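Local coordinates for protein short chain dehydrogenase (Rhodopseudomonas palustris, PDB 3H7A) that belongs to the short-chain dehydrogenase/reductase family and is probably an NAD(P)-binding oxidoreductase whose substrate is not known, at residues Lys25-Ala29 with Glu30-Val34; Ala154-Ser157 with Ala158-Leu162; Ala217-Ala220 with Gly221-Gln225. All blocks are in the same frame, centred on the assembly; numbering follows the deposited sequence.

Contact 1: residues Lys25-Ala29 with Glu30-Val34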
loop_
_atom_site.group_PDB
_atom_site.type_symbol
_atom_site.label_atom_id
_atom_site.label_comp_id
_atom_site.label_asym_id
_atom_site.label_seq_id
_atom_site.Cartn_x
_atom_site.Cartn_y
_atom_site.Cartn_z
ATOM N N LYS B 25 6.321 -29.397 13.913
ATOM C CA LYS B 25 5.295 -30.277 14.505
ATOM C C LYS B 25 4.091 -30.459 13.585
ATOM O O LYS B 25 3.625 -31.575 13.406
ATOM C CB LYS B 25 4.807 -29.760 15.876
ATOM C CG LYS B 25 5.791 -29.893 17.049
ATOM C CD LYS B 25 5.119 -29.480 18.383
ATOM C CE LYS B 25 6.134 -28.910 19.370
ATOM N NZ LYS B 25 5.582 -28.622 20.739
ATOM N N LYS B 26 3.605 -29.366 12.994
ATOM C CA LYS B 26 2.420 -29.402 12.121
ATOM C C LYS B 26 2.641 -30.177 10.828
ATOM O O LYS B 26 1.835 -31.038 10.475
ATOM C CB LYS B 26 1.906 -27.976 11.814
ATOM C CG LYS B 26 0.665 -27.891 10.900
ATOM C CD LYS B 26 -0.512 -28.747 11.398
ATOM C CE LYS B 26 -1.843 -28.139 11.006
ATOM N NZ LYS B 26 -2.897 -29.164 10.798
ATOM N N PHE B 27 3.726 -29.876 10.122
ATOM C CA PHE B 27 3.986 -30.558 8.867
ATOM C C PHE B 27 4.372 -32.019 9.056
ATOM O O PHE B 27 4.043 -32.849 8.206
ATOM C CB PHE B 27 4.977 -29.776 8.009
ATOM C CG PHE B 27 4.347 -28.589 7.337
ATOM C CD1 PHE B 27 3.830 -28.697 6.044
ATOM C CD2 PHE B 27 4.215 -27.378 8.017
ATOM C CE1 PHE B 27 3.218 -27.608 5.425
ATOM C CE2 PHE B 27 3.606 -26.286 7.414
ATOM C CZ PHE B 27 3.109 -26.394 6.111
ATOM N N ALA B 28 5.016 -32.335 10.186
ATOM C CA ALA B 28 5.309 -33.724 10.531
ATOM C C ALA B 28 4.032 -34.470 10.902
ATOM O O ALA B 28 3.898 -35.643 10.570
ATOM C CB ALA B 28 6.327 -33.812 11.648
ATOM N N ALA B 29 3.097 -33.777 11.556
ATOM C CA ALA B 29 1.793 -34.348 11.938
ATOM C C ALA B 29 0.937 -34.651 10.718
ATOM O O ALA B 29 0.077 -35.522 10.758
ATOM C CB ALA B 29 1.044 -33.418 12.878
ATOM N N GLU B 30 1.198 -33.931 9.634
ATOM C CA GLU B 30 0.492 -34.119 8.385
ATOM C C GLU B 30 1.222 -35.063 7.443
ATOM O O GLU B 30 0.855 -35.181 6.278
ATOM C CB GLU B 30 0.259 -32.772 7.694
ATOM C CG GLU B 30 -0.582 -31.775 8.510
ATOM C CD GLU B 30 -2.030 -32.219 8.731
ATOM O OE1 GLU B 30 -2.550 -33.056 7.956
ATOM O OE2 GLU B 30 -2.657 -31.711 9.681
ATOM N N GLY B 31 2.264 -35.721 7.938
ATOM C CA GLY B 31 2.878 -36.819 7.199
ATOM C C GLY B 31 4.113 -36.505 6.384
ATOM O O GLY B 31 4.577 -37.351 5.629
ATOM N N PHE B 32 4.666 -35.303 6.522
ATOM C CA PHE B 32 5.898 -34.981 5.804
ATOM C C PHE B 32 7.108 -35.356 6.656
ATOM O O PHE B 32 7.009 -35.385 7.882
ATOM C CB PHE B 32 5.976 -33.491 5.505
ATOM C CG PHE B 32 5.023 -33.012 4.449
ATOM C CD1 PHE B 32 5.374 -33.065 3.099
ATOM C CD2 PHE B 32 3.805 -32.449 4.802
ATOM C CE1 PHE B 32 4.507 -32.589 2.113
ATOM C CE2 PHE B 32 2.916 -31.970 3.822
ATOM C CZ PHE B 32 3.276 -32.034 2.478
ATOM N N THR B 33 8.252 -35.634 6.023
ATOM C CA THR B 33 9.493 -35.655 6.786
ATOM C C THR B 33 9.995 -34.223 6.882
ATOM O O THR B 33 10.203 -33.569 5.879
ATOM C CB THR B 33 10.586 -36.545 6.163
ATOM O OG1 THR B 33 10.141 -37.906 6.133
ATOM C CG2 THR B 33 11.881 -36.463 6.972
ATOM N N VAL B 34 10.193 -33.738 8.094
ATOM C CA VAL B 34 10.670 -32.379 8.261
ATOM C C VAL B 34 12.185 -32.372 8.412
ATOM O O VAL B 34 12.740 -33.123 9.195
ATOM C CB VAL B 34 9.945 -31.671 9.435
ATOM C CG1 VAL B 34 10.571 -30.291 9.730
ATOM C CG2 VAL B 34 8.447 -31.539 9.123
HETATM O O HOH W 1 6.079 -37.017 9.726
#
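F27 and F32 meet where helix 18-29 stops and the chain turns back. F27 O accepts the backbone N of F32 at 3.0 Å, and A28 O takes the N of G31 at 3.1 Å; these two bonds, with G31 at a positive phi of 98°, make a Schellman motif. A side chain on G31 would be jammed against the preceding carbonyl at those backbone angles. On the packed side the two phenylalanine rings lie side by side, F32 CD2 reaching the edge of the F27 ring, 4.0 Å from F27 CD1. V34 fills the next place: its CG2 branch sits 3.7 Å from A28 N and also touches the CB atoms of A28 and F27. The solvent side is looser: A29 is exposed, and a water bridges A28 O and F32 O, donating to both. Well away from that water K26 and E30, both partly exposed, form a salt bridge, K26 NZ to E30 OE2 at 2.8 Å, the ammonium coming from the anti side of the oxygen and 28° out of the carboxylate plane. K26 starts with CG anti to its backbone N (chi1 180°) and then bends at chi2, which swings its amine over to E30. W224 of helix 216-228 lies against this turn, in cation-pi contact with K26 and edge-to-face with F27, while F27 and V34 face strand 9-13 and A28 rests on I51 of helix 45-53.

Contact 2: residues Ala154-Ser157 with Ala158-Leu162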
loop_
_atom_site.group_PDB
_atom_site.type_symbol
_atom_site.label_atom_id
_atom_site.label_comp_id
_atom_site.label_asym_id
_atom_site.label_seq_id
_atom_site.Cartn_x
_atom_site.Cartn_y
_atom_site.Cartn_z
ATOM N N ALA B 154 17.915 -1.170 10.127
ATOM C CA ALA B 154 18.557 -2.429 9.744
ATOM C C ALA B 154 17.554 -3.565 9.548
ATOM O O ALA B 154 17.631 -4.295 8.560
ATOM C CB ALA B 154 19.655 -2.835 10.741
ATOM N N PHE B 155 16.648 -3.729 10.507
ATOM C CA PHE B 155 15.661 -4.811 10.458
ATOM C C PHE B 155 14.629 -4.653 9.327
ATOM O O PHE B 155 14.375 -5.599 8.571
ATOM C CB PHE B 155 14.973 -4.944 11.824
ATOM C CG PHE B 155 14.058 -6.136 11.949
ATOM C CD1 PHE B 155 14.501 -7.415 11.647
ATOM C CD2 PHE B 155 12.745 -5.977 12.384
ATOM C CE1 PHE B 155 13.644 -8.522 11.771
ATOM C CE2 PHE B 155 11.880 -7.078 12.509
ATOM C CZ PHE B 155 12.340 -8.355 12.213
ATOM N N ALA B 156 14.040 -3.461 9.203
ATOM C CA ALA B 156 13.072 -3.196 8.161
ATOM C C ALA B 156 13.735 -3.306 6.777
ATOM O O ALA B 156 13.112 -3.800 5.838
ATOM C CB ALA B 156 12.427 -1.820 8.349
ATOM N N SER B 157 14.996 -2.896 6.655
ATOM C CA SER B 157 15.667 -2.983 5.337
ATOM C C SER B 157 15.739 -4.418 4.855
ATOM O O SER B 157 15.416 -4.724 3.699
ATOM C CB SER B 157 17.065 -2.403 5.376
ATOM O OG SER B 157 17.603 -2.403 4.067
ATOM N N ALA B 158 16.132 -5.302 5.763
ATOM C CA ALA B 158 16.207 -6.725 5.462
ATOM C C ALA B 158 14.824 -7.352 5.264
ATOM O O ALA B 158 14.669 -8.203 4.391
ATOM C CB ALA B 158 16.970 -7.452 6.557
ATOM N N LYS B 159 13.828 -6.968 6.071
ATOM C CA LYS B 159 12.457 -7.511 5.894
ATOM C C LYS B 159 11.758 -7.054 4.592
ATOM O O LYS B 159 11.132 -7.869 3.907
ATOM C CB LYS B 159 11.560 -7.272 7.125
ATOM C CG LYS B 159 12.094 -7.852 8.431
ATOM C CD LYS B 159 12.301 -9.378 8.413
ATOM C CE LYS B 159 11.036 -10.130 8.170
ATOM N NZ LYS B 159 11.257 -11.586 8.414
ATOM N N PHE B 160 11.906 -5.775 4.251
ATOM C CA PHE B 160 11.441 -5.227 2.972
ATOM C C PHE B 160 12.140 -5.985 1.854
ATOM O O PHE B 160 11.503 -6.416 0.894
ATOM C CB PHE B 160 11.822 -3.759 2.850
ATOM C CG PHE B 160 10.785 -2.790 3.350
ATOM C CD1 PHE B 160 10.330 -2.829 4.669
ATOM C CD2 PHE B 160 10.365 -1.744 2.531
ATOM C CE1 PHE B 160 9.422 -1.873 5.119
ATOM C CE2 PHE B 160 9.466 -0.816 2.973
ATOM C CZ PHE B 160 9.013 -0.863 4.282
ATOM N N GLY B 161 13.452 -6.159 2.005
ATOM C CA GLY B 161 14.273 -6.883 1.026
ATOM C C GLY B 161 13.768 -8.298 0.811
ATOM O O GLY B 161 13.653 -8.750 -0.330
ATOM N N LEU B 162 13.446 -8.998 1.904
ATOM C CA LEU B 162 12.859 -10.349 1.797
ATOM C C LEU B 162 11.490 -10.349 1.061
ATOM O O LEU B 162 11.188 -11.240 0.240
ATOM C CB LEU B 162 12.718 -10.993 3.201
ATOM C CG LEU B 162 12.287 -12.469 3.168
ATOM C CD1 LEU B 162 13.391 -13.312 2.574
ATOM C CD2 LEU B 162 11.905 -12.976 4.565
#
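F155 and K159, one helical turn apart, make a CH-pi contact. K159 CG stands over one face of the F155 ring, 3.9 Å from the centroid and 16° off the normal, and the next methylene continues across the rim, with K159 CD 3.7 Å from F155 CE1. F155 extends with CG anti to its backbone N (chi1 -173°), whereas K159 folds through bends at chi2 and chi3, keeping its methylenes along the ring before the amine turns away. Backbone bonds carry the rest of the turn. F155 O receives K159 N at 2.9 Å, A156 O receives F160 N at 2.8 Å, and S157 O receives G161 N at 3.0 Å; the bond from A158 N to A154 O is weak. A156 O is also approached by the F160 ring, F160 CD1 lying obliquely 3.2 Å from it. F155 and K159 occupy the two ends of the Tyr-X-X-X-Lys motif of short-chain dehydrogenases, with phenylalanine here where the family usually has tyrosine. The motif lies on helix 153-173, which follows strand 135-142 in the Rossmann-type fold. As for polar ends, K159 NZ donates to T140 O on that strand. S157 OG bonds to G161 O of the second subunit, and the reciprocal bond is made as well. Apolar neighbours complete the surroundings: A158 packs on V110 and A114 of helix 104-132, and A156 and F160 both lie against A164 of the second subunit.

Contact 3: residues Ala217-Ala220 with Gly221-Gln225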
loop_
_atom_site.group_PDB
_atom_site.type_symbol
_atom_site.label_atom_id
_atom_site.label_comp_id
_atom_site.label_asym_id
_atom_site.label_seq_id
_atom_site.Cartn_x
_atom_site.Cartn_y
_atom_site.Cartn_z
ATOM N N ALA B 217 1.420 -22.106 17.742
ATOM C CA ALA B 217 0.582 -23.074 17.035
ATOM C C ALA B 217 -0.352 -22.423 16.000
ATOM O O ALA B 217 -0.756 -23.070 15.026
ATOM C CB ALA B 217 -0.218 -23.913 18.025
ATOM N N ALA B 218 -0.687 -21.148 16.214
ATOM C CA ALA B 218 -1.546 -20.411 15.288
ATOM C C ALA B 218 -0.857 -20.125 13.952
ATOM O O ALA B 218 -1.469 -20.291 12.892
ATOM C CB ALA B 218 -2.036 -19.128 15.927
ATOM N N VAL B 219 0.414 -19.718 14.015
ATOM C CA VAL B 219 1.230 -19.463 12.819
ATOM C C VAL B 219 1.381 -20.734 11.970
ATOM O O VAL B 219 1.282 -20.691 10.736
ATOM C CB VAL B 219 2.625 -18.914 13.203
ATOM C CG1 VAL B 219 3.439 -18.541 11.966
ATOM C CG2 VAL B 219 2.495 -17.707 14.139
ATOM N N ALA B 220 1.592 -21.865 12.643
ATOM C CA ALA B 220 1.713 -23.153 11.967
ATOM C C ALA B 220 0.419 -23.491 11.243
ATOM O O ALA B 220 0.456 -23.989 10.115
ATOM C CB ALA B 220 2.078 -24.241 12.953
ATOM N N GLY B 221 -0.710 -23.179 11.891
ATOM C CA GLY B 221 -2.041 -23.335 11.316
ATOM C C GLY B 221 -2.220 -22.508 10.065
ATOM O O GLY B 221 -2.716 -23.018 9.057
ATOM N N ALA B 222 -1.792 -21.242 10.126
ATOM C CA ALA B 222 -1.828 -20.328 8.967
ATOM C C ALA B 222 -0.962 -20.815 7.795
ATOM O O ALA B 222 -1.371 -20.740 6.632
ATOM C CB ALA B 222 -1.428 -18.909 9.387
ATOM N N TYR B 223 0.229 -21.330 8.102
ATOM C CA TYR B 223 1.064 -21.915 7.067
ATOM C C TYR B 223 0.419 -23.154 6.468
ATOM O O TYR B 223 0.501 -23.375 5.249
ATOM C CB TYR B 223 2.444 -22.239 7.610
ATOM C CG TYR B 223 3.400 -21.091 7.498
ATOM C CD1 TYR B 223 3.534 -20.401 6.298
ATOM C CD2 TYR B 223 4.175 -20.692 8.586
ATOM C CE1 TYR B 223 4.403 -19.341 6.177
ATOM C CE2 TYR B 223 5.072 -19.637 8.472
ATOM C CZ TYR B 223 5.174 -18.972 7.246
ATOM O OH TYR B 223 6.033 -17.923 7.074
ATOM N N TRP B 224 -0.236 -23.950 7.320
ATOM C CA TRP B 224 -0.996 -25.107 6.834
ATOM C C TRP B 224 -2.170 -24.673 5.948
ATOM O O TRP B 224 -2.414 -25.271 4.899
ATOM C CB TRP B 224 -1.464 -26.034 7.975
ATOM C CG TRP B 224 -2.116 -27.299 7.419
ATOM C CD1 TRP B 224 -3.433 -27.648 7.499
ATOM C CD2 TRP B 224 -1.474 -28.337 6.655
ATOM N NE1 TRP B 224 -3.652 -28.846 6.845
ATOM C CE2 TRP B 224 -2.465 -29.287 6.321
ATOM C CE3 TRP B 224 -0.154 -28.562 6.235
ATOM C CZ2 TRP B 224 -2.180 -30.436 5.575
ATOM C CZ3 TRP B 224 0.132 -29.710 5.508
ATOM C CH2 TRP B 224 -0.883 -30.627 5.171
ATOM N N GLN B 225 -2.864 -23.609 6.352
ATOM C CA GLN B 225 -3.898 -23.013 5.516
ATOM C C GLN B 225 -3.362 -22.620 4.125
ATOM O O GLN B 225 -3.977 -22.939 3.106
ATOM C CB GLN B 225 -4.523 -21.807 6.216
ATOM C CG GLN B 225 -5.763 -21.275 5.507
ATOM C CD GLN B 225 -5.982 -19.787 5.709
ATOM O OE1 GLN B 225 -6.452 -19.094 4.802
ATOM N NE2 GLN B 225 -5.651 -19.290 6.899
#
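V219 O takes the backbone N of Y223 at 2.9 Å, a length shared by the bonds from A222 N to A218 O and from W224 N to A220 O. With an N-H...O angle of 162° it is the straightest of the four i to i+4 bonds joining 217-220 to 221-225. These are turns of helix 216-228, which packs beside helix 18-29 against the parallel sheet of the Rossmann-type fold. The same carbonyl has an aromatic neighbour, since Y223 CD2 comes within 3.6 Å of V219 O, approaching obliquely. Beyond it the two side chains run side by side in the same direction: the CG1 branch of V219, anti to its backbone N (chi1 -175°), lies 4.0 Å from Y223 CE2. Both pack on L183 of strand 178-185, while Y223 also touches I23 of helix 18-29 and its OH is hydrogen-bonded to T140 OG1. Trading Y223 for an alanine here would probably open a gap beside V219 CG1 and I23 and leave T140 OG1 without its phenol partner. G221 closes the first turn, its N bonded to A217 O at 3.1 Å, and the absence of a side chain there leaves this stretch of the helix surface with bare backbone. A222 packs on M238 and I240 of strand 237-240, and A218 meets S232 of the third subunit. At the other end of the segment W224 CB passes 3.5 Å from A220 O, the carbonyl that W224 N bonds.

Along the chain the contacts come in series, 25-34, 154-162, then 217-225. Contact 1 runs from a helix into a strand of the seven-stranded parallel sheet, while contacts 2 and 3 lie on helices packed against it. Contacts 1 and 3 have centres about 12 Å apart and touch directly, W224 CH2 lying 3.5 Å from E30 CB, so helices 18-29 and 216-228 pack as neighbours. Contact 2 sits on the other side of the chain's centre from contact 1, about 30 Å away between centres, and about 23 Å from contact 3. Strand 135-142 relates contacts 2 and 3, since K159 and Y223 both bond to T140. Contact 2 faces the second subunit, contact 3 the third.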